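Local coordinates for protein putative O-GlcNAcase nagJ (PDB 6PV5) that probably removes terminal N-acetylhexosamine from glycans by hydrolysis as a family 84 glycoside hydrolase, the present chain comprising an N-terminal part of the longer protein that includes the catalytic domain, at residues M188-E193 against A219-P224; Y405-Y410 against I435-R440; D413-G418 against S442-I447. All coordinates share one frame; numbering follows the deposited sequence.

Interaction 1: residues M188-E193 against A219-P224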
loop_
_atom_site.group_PDB
_atom_site.type_symbol
_atom_site.label_atom_id
_atom_site.label_comp_id
_atom_site.label_asym_id
_atom_site.label_seq_id
_atom_site.Cartn_x
_atom_site.Cartn_y
_atom_site.Cartn_z
ATOM N N MET A 188 11.501 3.023 5.155
ATOM C CA MET A 188 11.140 2.720 3.783
ATOM C C MET A 188 9.695 2.221 3.737
ATOM O O MET A 188 9.343 1.242 4.404
ATOM C CB MET A 188 12.072 1.699 3.140
ATOM C CG MET A 188 11.986 1.773 1.637
ATOM S SD MET A 188 12.585 0.328 0.763
ATOM C CE MET A 188 12.927 1.088 -0.822
ATOM N N ARG A 189 8.881 2.951 2.964
ATOM C CA ARG A 189 7.459 2.697 2.762
ATOM C C ARG A 189 7.217 2.630 1.257
ATOM O O ARG A 189 7.171 3.663 0.609
ATOM C CB ARG A 189 6.629 3.810 3.401
ATOM C CG ARG A 189 6.903 4.003 4.885
ATOM C CD ARG A 189 6.399 5.313 5.472
ATOM N NE ARG A 189 6.754 6.451 4.624
ATOM C CZ ARG A 189 7.944 7.056 4.609
ATOM N NH1 ARG A 189 8.928 6.629 5.393
ATOM N NH2 ARG A 189 8.142 8.087 3.803
ATOM N N ALA A 190 7.142 1.409 0.707
ATOM C CA ALA A 190 7.284 1.224 -0.725
ATOM C C ALA A 190 6.094 0.446 -1.284
ATOM O O ALA A 190 5.337 -0.207 -0.559
ATOM C CB ALA A 190 8.553 0.455 -1.004
ATOM N N VAL A 191 5.984 0.497 -2.610
ATOM C CA VAL A 191 5.188 -0.437 -3.381
ATOM C C VAL A 191 6.154 -1.106 -4.341
ATOM O O VAL A 191 6.994 -0.420 -4.912
ATOM C CB VAL A 191 4.046 0.305 -4.109
ATOM C CG1 VAL A 191 3.236 -0.591 -5.037
ATOM C CG2 VAL A 191 3.140 1.028 -3.129
ATOM N N VAL A 192 6.059 -2.437 -4.480
ATOM C CA VAL A 192 6.831 -3.157 -5.485
ATOM C C VAL A 192 5.867 -3.597 -6.582
ATOM O O VAL A 192 4.799 -4.118 -6.290
ATOM C CB VAL A 192 7.619 -4.357 -4.911
ATOM C CG1 VAL A 192 6.724 -5.350 -4.147
ATOM C CG2 VAL A 192 8.445 -5.061 -6.000
ATOM N N GLU A 193 6.241 -3.378 -7.844
ATOM C CA GLU A 193 5.554 -4.037 -8.942
ATOM C C GLU A 193 6.011 -5.492 -9.030
ATOM O O GLU A 193 6.793 -5.858 -9.901
ATOM C CB GLU A 193 5.747 -3.259 -10.247
ATOM C CG GLU A 193 4.774 -3.693 -11.337
ATOM C CD GLU A 193 4.654 -2.840 -12.598
ATOM O OE1 GLU A 193 4.361 -3.417 -13.647
ATOM O OE2 GLU A 193 4.819 -1.607 -12.518
ATOM N N ALA A 219 8.998 5.081 -1.764
ATOM C CA ALA A 219 9.734 4.280 -2.729
ATOM C C ALA A 219 8.813 3.497 -3.659
ATOM O O ALA A 219 7.749 3.032 -3.266
ATOM C CB ALA A 219 10.684 3.344 -2.018
ATOM N N TYR A 220 9.301 3.293 -4.880
ATOM C CA TYR A 220 8.674 2.426 -5.851
ATOM C C TYR A 220 9.718 1.454 -6.368
ATOM O O TYR A 220 10.701 1.866 -6.979
ATOM C CB TYR A 220 8.062 3.273 -6.976
ATOM C CG TYR A 220 7.685 2.513 -8.219
ATOM C CD1 TYR A 220 6.729 1.505 -8.182
ATOM C CD2 TYR A 220 8.273 2.807 -9.440
ATOM C CE1 TYR A 220 6.392 0.793 -9.319
ATOM C CE2 TYR A 220 7.934 2.116 -10.594
ATOM C CZ TYR A 220 6.986 1.108 -10.534
ATOM O OH TYR A 220 6.639 0.422 -11.665
ATOM N N ILE A 221 9.494 0.158 -6.135
ATOM C CA ILE A 221 10.436 -0.844 -6.595
ATOM C C ILE A 221 10.018 -1.348 -7.969
ATOM O O ILE A 221 9.035 -2.077 -8.134
ATOM C CB ILE A 221 10.651 -1.970 -5.557
ATOM C CG1 ILE A 221 11.028 -1.404 -4.187
ATOM C CG2 ILE A 221 11.694 -2.955 -6.054
ATOM C CD1 ILE A 221 11.198 -2.454 -3.119
ATOM N N TYR A 222 10.801 -0.948 -8.969
ATOM C CA TYR A 222 10.558 -1.330 -10.345
ATOM C C TYR A 222 11.066 -2.744 -10.585
ATOM O O TYR A 222 12.252 -2.969 -10.840
ATOM C CB TYR A 222 11.156 -0.278 -11.279
ATOM C CG TYR A 222 10.897 -0.522 -12.740
ATOM C CD1 TYR A 222 9.711 -0.113 -13.337
ATOM C CD2 TYR A 222 11.841 -1.159 -13.531
ATOM C CE1 TYR A 222 9.467 -0.342 -14.685
ATOM C CE2 TYR A 222 11.611 -1.392 -14.879
ATOM C CZ TYR A 222 10.431 -0.958 -15.463
ATOM O OH TYR A 222 10.207 -1.199 -16.793
ATOM N N ALA A 223 10.157 -3.717 -10.509
ATOM C CA ALA A 223 10.572 -5.111 -10.618
ATOM C C ALA A 223 9.658 -5.906 -11.556
ATOM O O ALA A 223 9.349 -7.059 -11.283
ATOM C CB ALA A 223 10.657 -5.716 -9.232
ATOM N N PRO A 224 9.263 -5.372 -12.739
ATOM C CA PRO A 224 8.227 -6.011 -13.547
ATOM C C PRO A 224 8.749 -7.318 -14.127
ATOM O O PRO A 224 9.740 -7.319 -14.862
ATOM C CB PRO A 224 7.933 -5.017 -14.683
ATOM C CG PRO A 224 8.699 -3.751 -14.326
ATOM C CD PRO A 224 9.823 -4.181 -13.402
#
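Glu193, the residue just after strand 188-192, lies alongside Tyr220 with the two side chains pointing the same way. With CG anti to the backbone N (chi1 -165°) and the chain extended, the carboxylate arrives at the phenol end, where Tyr220 OH donates to Glu193 OE2 over 2.9 Å. The hydroxyl meets the anti side of that oxygen, 28° out of the carboxylate plane. Arg205 of helix 202-214 forms a salt bridge to the same OE2 and the backbone N of Trp200 binds OE1, so this buried acid has both oxygens engaged.

Ala219, at the other end, is well buried by the contact. It shares a sheet face with Ala190, whose CB is 3.7 Å from its own, and the extended Met188 chain brings CE within a tight 3.4 Å of Ala219 CB; a small side chain suits so close an approach. Ile221 continues that face, its CB 3.8 Å from Val192 CG2; beta-branched residues fit extended strands and fill the interior.

Parallel-strand backbone bonds link the two strands, the straightest from Ile221 N to Val191 O at 2.8 Å. Strands 188-192 and 219-222, joined through helix 202-214, form the first beta-alpha-beta unit of the family 84 catalytic (beta/alpha)8 TIM barrel.

Interaction 2: residues Y405-Y410 against I435-R440. With EDO (1,2-ethanediol), chain B; EDO (1,2-ethanediol), chain E.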
loop_
_atom_site.group_PDB
_atom_site.type_symbol
_atom_site.label_atom_id
_atom_site.label_comp_id
_atom_site.label_asym_id
_atom_site.label_seq_id
_atom_site.Cartn_x
_atom_site.Cartn_y
_atom_site.Cartn_z
ATOM N N TYR A 405 -0.010 -8.492 -0.219
ATOM C CA TYR A 405 -1.408 -8.091 -0.282
ATOM C C TYR A 405 -1.399 -6.602 -0.618
ATOM O O TYR A 405 -0.579 -5.866 -0.053
ATOM C CB TYR A 405 -2.044 -8.342 1.089
ATOM C CG TYR A 405 -3.516 -8.057 1.171
ATOM C CD1 TYR A 405 -4.442 -9.081 1.007
ATOM C CD2 TYR A 405 -3.985 -6.771 1.361
ATOM C CE1 TYR A 405 -5.806 -8.836 1.074
ATOM C CE2 TYR A 405 -5.343 -6.513 1.439
ATOM C CZ TYR A 405 -6.259 -7.547 1.293
ATOM O OH TYR A 405 -7.603 -7.294 1.343
ATOM N N PRO A 406 -2.264 -6.075 -1.523
ATOM C CA PRO A 406 -3.374 -6.817 -2.141
ATOM C C PRO A 406 -3.139 -7.776 -3.305
ATOM O O PRO A 406 -4.107 -8.312 -3.860
ATOM C CB PRO A 406 -4.290 -5.676 -2.631
ATOM C CG PRO A 406 -3.332 -4.561 -2.996
ATOM C CD PRO A 406 -2.267 -4.658 -1.907
ATOM N N VAL A 407 -1.869 -8.059 -3.636
ATOM C CA VAL A 407 -1.577 -8.893 -4.790
ATOM C C VAL A 407 -2.534 -10.084 -4.847
ATOM O O VAL A 407 -2.634 -10.855 -3.890
ATOM C CB VAL A 407 -0.111 -9.369 -4.826
ATOM C CG1 VAL A 407 0.266 -10.166 -3.582
ATOM C CG2 VAL A 407 0.175 -10.197 -6.072
ATOM N N ASN A 408 -3.122 -10.319 -6.033
ATOM C CA ASN A 408 -4.054 -11.428 -6.165
ATOM C C ASN A 408 -3.654 -12.335 -7.336
ATOM O O ASN A 408 -4.489 -13.083 -7.855
ATOM C CB ASN A 408 -5.500 -10.929 -6.287
ATOM C CG ASN A 408 -5.751 -10.263 -7.629
ATOM O OD1 ASN A 408 -4.810 -9.793 -8.256
ATOM N ND2 ASN A 408 -7.007 -10.161 -8.049
ATOM N N ASP A 409 -2.367 -12.325 -7.723
ATOM C CA ASP A 409 -1.963 -13.058 -8.921
ATOM C C ASP A 409 -2.210 -14.563 -8.777
ATOM O O ASP A 409 -2.366 -15.269 -9.761
ATOM C CB ASP A 409 -0.538 -12.711 -9.361
ATOM C CG ASP A 409 0.569 -12.921 -8.324
ATOM O OD1 ASP A 409 0.302 -13.502 -7.205
ATOM O OD2 ASP A 409 1.721 -12.509 -8.648
ATOM N N TYR A 410 -2.267 -15.062 -7.548
ATOM C CA TYR A 410 -2.483 -16.480 -7.312
ATOM C C TYR A 410 -3.984 -16.791 -7.211
ATOM O O TYR A 410 -4.345 -17.951 -7.091
ATOM C CB TYR A 410 -1.743 -16.886 -6.030
ATOM C CG TYR A 410 -2.217 -16.124 -4.816
ATOM C CD1 TYR A 410 -1.693 -14.878 -4.500
ATOM C CD2 TYR A 410 -3.228 -16.628 -4.010
ATOM C CE1 TYR A 410 -2.170 -14.149 -3.420
ATOM C CE2 TYR A 410 -3.706 -15.923 -2.914
ATOM C CZ TYR A 410 -3.177 -14.678 -2.620
ATOM O OH TYR A 410 -3.626 -13.979 -1.527
ATOM N N ILE A 435 6.800 -2.951 2.451
ATOM C CA ILE A 435 6.679 -2.980 1.004
ATOM C C ILE A 435 5.396 -3.716 0.614
ATOM O O ILE A 435 5.215 -4.888 0.949
ATOM C CB ILE A 435 7.909 -3.668 0.394
ATOM C CG1 ILE A 435 9.213 -3.009 0.855
ATOM C CG2 ILE A 435 7.809 -3.728 -1.122
ATOM C CD1 ILE A 435 10.322 -4.008 1.065
ATOM N N VAL A 436 4.515 -3.011 -0.101
ATOM C CA VAL A 436 3.244 -3.558 -0.566
ATOM C C VAL A 436 3.402 -4.116 -1.973
ATOM O O VAL A 436 3.931 -3.440 -2.851
ATOM C CB VAL A 436 2.152 -2.486 -0.563
ATOM C CG1 VAL A 436 0.855 -3.023 -1.170
ATOM C CG2 VAL A 436 1.940 -1.952 0.840
ATOM N N ASN A 437 3.007 -5.380 -2.143
ATOM C CA ASN A 437 2.910 -6.002 -3.449
ATOM C C ASN A 437 1.443 -5.927 -3.893
ATOM O O ASN A 437 0.570 -6.521 -3.262
ATOM C CB ASN A 437 3.416 -7.442 -3.424
ATOM C CG ASN A 437 3.674 -8.013 -4.805
ATOM O OD1 ASN A 437 3.737 -7.270 -5.784
ATOM N ND2 ASN A 437 3.801 -9.324 -4.904
ATOM N N PRO A 438 1.116 -5.114 -4.919
ATOM C CA PRO A 438 -0.281 -4.853 -5.280
ATOM C C PRO A 438 -0.741 -5.839 -6.350
ATOM O O PRO A 438 0.004 -6.737 -6.747
ATOM C CB PRO A 438 -0.179 -3.404 -5.806
ATOM C CG PRO A 438 1.171 -3.408 -6.550
ATOM C CD PRO A 438 2.065 -4.317 -5.726
ATOM N N MET A 439 -1.986 -5.657 -6.807
ATOM C CA MET A 439 -2.569 -6.440 -7.886
ATOM C C MET A 439 -2.111 -5.874 -9.229
ATOM O O MET A 439 -1.811 -4.679 -9.327
ATOM C CB MET A 439 -4.101 -6.320 -7.842
ATOM C CG MET A 439 -4.732 -6.981 -6.623
ATOM S SD MET A 439 -6.555 -6.958 -6.690
ATOM C CE MET A 439 -6.846 -5.246 -6.278
ATOM N N ARG A 440 -2.193 -6.700 -10.278
ATOM C CA ARG A 440 -1.929 -6.193 -11.617
ATOM C C ARG A 440 -2.938 -5.105 -11.982
ATOM O O ARG A 440 -2.690 -4.339 -12.913
ATOM C CB ARG A 440 -1.880 -7.329 -12.642
ATOM C CG ARG A 440 -3.234 -7.852 -13.100
ATOM C CD ARG A 440 -3.002 -8.759 -14.306
ATOM N NE ARG A 440 -4.225 -9.149 -15.000
ATOM C CZ ARG A 440 -4.938 -10.243 -14.715
ATOM N NH1 ARG A 440 -4.544 -11.064 -13.750
ATOM N NH2 ARG A 440 -6.046 -10.505 -15.389
HETATM C C1 EDO B . 2.441 -15.281 -4.556
HETATM O O1 EDO B . 1.809 -15.184 -5.822
HETATM C C2 EDO B . 3.063 -14.008 -4.192
HETATM O O2 EDO B . 2.370 -12.972 -4.858
HETATM C C1 EDO E . -5.092 -7.544 -18.553
HETATM O O1 EDO E . -5.141 -8.962 -18.637
HETATM C C2 EDO E . -5.709 -6.992 -17.318
HETATM O O2 EDO E . -4.830 -6.237 -16.483
HETATM O O HOH W 1 -2.473 -9.473 -9.671
#
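Met439 lies obliquely across the side chain of Asn408, its thioether beside the flat amide. Met439 CG approaches Asn408 OD1 to 3.3 Å and Pro406 O to 3.1 Å, while SD sits 3.5 Å from both CG and ND2 of the Asn408 amide. Asn408 CG stands between its own backbone N and carbonyl carbon (chi1 71°), which turns the amide toward the methionine; ND2 is held by Lys414 O, and a water links OD1 to the backbone N of Arg440. A flexible, polarisable methionine suits such a mixed surface of amide and carbonyl groups.

Pro406, preceded by a cis peptide bond, sets its ring at about a right angle to Val436, with CD 3.6 Å from Val436 CG1. The ring's CG rests on Pro438 CA, so rigid residues pack against each other where the chain leaves the sheet. This is the C-terminal end of the TIM barrel: residues 405-410 belong to the loop after strand 399-403, and strand 431-436 runs out into the loop that begins at Asn437.

Val407 N donates to Asn437 O at 2.9 Å, from 23° outside the carbonyl plane. The branched carbon of Val407 is pressed against the opposing backbone, its CB 3.3 Å from Pro438 O. Asn437 ND2 is bound by Asn404 OD1. Beyond Val407, Asp409 OD1 accepts hydrogen bonds from both hydroxyls of an ethanediol, probably a crystallisation additive, the shorter being 2.6 Å from O1.

Interaction 3: residues D413-G418 against S442-I447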
loop_
_atom_site.group_PDB
_atom_site.type_symbol
_atom_site.label_atom_id
_atom_site.label_comp_id
_atom_site.label_asym_id
_atom_site.label_seq_id
_atom_site.Cartn_x
_atom_site.Cartn_y
_atom_site.Cartn_z
ATOM N N ASP A 413 -9.288 -13.937 -9.906
ATOM C CA ASP A 413 -10.700 -13.624 -10.116
ATOM C C ASP A 413 -11.307 -12.964 -8.885
ATOM O O ASP A 413 -12.449 -12.508 -8.939
ATOM C CB ASP A 413 -11.530 -14.879 -10.405
ATOM C CG ASP A 413 -11.101 -15.564 -11.694
ATOM O OD1 ASP A 413 -10.860 -14.841 -12.690
ATOM O OD2 ASP A 413 -10.963 -16.805 -11.678
ATOM N N LYS A 414 -10.555 -12.921 -7.781
ATOM C CA LYS A 414 -11.029 -12.176 -6.619
ATOM C C LYS A 414 -10.187 -10.915 -6.418
ATOM O O LYS A 414 -8.968 -11.023 -6.334
ATOM C CB LYS A 414 -10.958 -13.053 -5.364
ATOM C CG LYS A 414 -11.577 -12.385 -4.152
ATOM C CD LYS A 414 -11.915 -13.298 -2.991
ATOM C CE LYS A 414 -12.737 -12.535 -1.958
ATOM N NZ LYS A 414 -13.034 -13.378 -0.767
ATOM N N MET A 415 -10.835 -9.744 -6.282
ATOM C CA MET A 415 -10.144 -8.503 -5.968
ATOM C C MET A 415 -9.934 -8.397 -4.453
ATOM O O MET A 415 -10.853 -8.641 -3.680
ATOM C CB MET A 415 -10.928 -7.263 -6.417
ATOM C CG MET A 415 -11.248 -7.193 -7.906
ATOM S SD MET A 415 -9.738 -7.163 -8.917
ATOM C CE MET A 415 -10.280 -6.303 -10.393
ATOM N N ALA A 416 -8.729 -7.970 -4.039
ATOM C CA ALA A 416 -8.466 -7.666 -2.638
ATOM C C ALA A 416 -8.687 -6.173 -2.447
ATOM O O ALA A 416 -7.944 -5.365 -3.004
ATOM C CB ALA A 416 -7.056 -8.075 -2.276
ATOM N N LEU A 417 -9.729 -5.823 -1.686
ATOM C CA LEU A 417 -10.126 -4.436 -1.517
ATOM C C LEU A 417 -10.123 -4.073 -0.035
ATOM O O LEU A 417 -10.736 -3.079 0.344
ATOM C CB LEU A 417 -11.531 -4.228 -2.118
ATOM C CG LEU A 417 -11.657 -4.495 -3.627
ATOM C CD1 LEU A 417 -13.124 -4.388 -4.067
ATOM C CD2 LEU A 417 -10.803 -3.496 -4.408
ATOM N N GLY A 418 -9.432 -4.863 0.797
ATOM C CA GLY A 418 -9.428 -4.597 2.230
ATOM C C GLY A 418 -8.203 -3.838 2.754
ATOM O O GLY A 418 -7.237 -3.582 2.030
ATOM N N SER A 442 -4.374 -1.764 -11.313
ATOM C CA SER A 442 -3.774 -0.616 -10.660
ATOM C C SER A 442 -4.801 0.132 -9.817
ATOM O O SER A 442 -4.608 0.338 -8.621
ATOM C CB SER A 442 -3.147 0.308 -11.670
ATOM O OG SER A 442 -2.697 1.482 -11.021
ATOM N N ASP A 443 -5.886 0.593 -10.445
ATOM C CA ASP A 443 -6.824 1.400 -9.679
ATOM C C ASP A 443 -7.433 0.577 -8.548
ATOM O O ASP A 443 -7.646 1.084 -7.460
ATOM C CB ASP A 443 -7.785 2.170 -10.587
ATOM C CG ASP A 443 -7.125 3.416 -11.156
ATOM O OD1 ASP A 443 -7.289 4.515 -10.543
ATOM O OD2 ASP A 443 -6.439 3.283 -12.188
ATOM N N ALA A 444 -7.658 -0.715 -8.786
ATOM C CA ALA A 444 -8.352 -1.538 -7.803
ATOM C C ALA A 444 -7.446 -1.809 -6.592
ATOM O O ALA A 444 -7.942 -2.133 -5.508
ATOM C CB ALA A 444 -8.853 -2.814 -8.454
ATOM N N SER A 445 -6.126 -1.612 -6.774
ATOM C CA SER A 445 -5.117 -1.814 -5.736
ATOM C C SER A 445 -5.059 -0.612 -4.790
ATOM O O SER A 445 -4.440 -0.673 -3.742
ATOM C CB SER A 445 -3.756 -2.018 -6.346
ATOM O OG SER A 445 -3.609 -3.346 -6.790
ATOM N N LYS A 446 -5.664 0.507 -5.167
ATOM C CA LYS A 446 -5.376 1.716 -4.414
ATOM C C LYS A 446 -5.866 1.678 -2.963
ATOM O O LYS A 446 -5.166 2.164 -2.097
ATOM C CB LYS A 446 -5.813 2.969 -5.171
ATOM C CG LYS A 446 -4.974 3.221 -6.409
ATOM C CD LYS A 446 -5.364 4.492 -7.136
ATOM C CE LYS A 446 -4.605 4.674 -8.440
ATOM N NZ LYS A 446 -5.104 5.878 -9.151
ATOM N N ILE A 447 -7.088 1.192 -2.706
ATOM C CA ILE A 447 -7.620 1.192 -1.356
ATOM C C ILE A 447 -6.665 0.489 -0.392
ATOM O O ILE A 447 -6.279 1.090 0.617
ATOM C CB ILE A 447 -9.085 0.699 -1.274
ATOM C CG1 ILE A 447 -10.036 1.694 -1.952
ATOM C CG2 ILE A 447 -9.506 0.469 0.172
ATOM C CD1 ILE A 447 -11.270 1.040 -2.532
HETATM O O HOH W 2 -7.383 -2.339 -2.870
#
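The helix that follows the eighth strand of the TIM barrel, 446-457, is approached at its N-terminal end by the long loop that joins strands 399-403 and 431-436, and the meeting is made by methyl groups packed on one another and beside backbone carbonyls. Leu417 buries the most surface here. Its CG lies anti to the carbonyl carbon (chi1 -62°), and from there CD2 comes to 3.4 Å from Ala444 O. Ile447 turns its CG2 branch to the loop and lies 3.8 Å from Leu417 O. That carbonyl is itself hydrogen-bonded by the indole of Trp468, so the isoleucine methyl packs beside a polar atom that already has a partner.

Ala444 points its methyl at the loop, where Met415 CE touches CB at 4.2 Å. A small side chain suits this point, since the loop and helix 548-579, through Leu550, both come up to it. Met415 also packs on Leu554 of that helix, and Leu417 and Ile447 both reach helix 480-487. Here the loop between the seventh and eighth strands and the helix after the eighth strand meet helices that follow in the chain.

Polar contact between the two backbones is indirect. One water donates to Ala416 O at 3.1 Å and to Ala444 O at 2.7 Å, bridging two carbonyls that, as acceptors, could not bind each other. Around the turn from Ala444, Lys446 NZ forms a salt bridge with Asp443 OD1 at 2.9 Å, approaching from above the carboxylate plane. Its long, extended chain also carries the ammonium group to Asp207, a second acidic partner.

Overall arrangement
All three contacts belong to the catalytic TIM-barrel domain. Interactions 1 and 2, with centres about 12 Å apart, share the seam where the last strand closes against the first: Val192 N lies 2.9 Å from Val436 O and Ala190 O 3.0 Å from Val436 N, both probable hydrogen bonds. Interaction 3 continues outward from interaction 2, centres about 8 Å apart, with Met439 N 2.8 Å from Ser445 OG; it does not touch interaction 1. Asp305, the predicted proton donor, has its side chain about 9 Å from that of Asn437 and about 11 Å from that of Ala223, so interactions 1 and 2 approach the probable active site while interaction 3 faces the helices beyond.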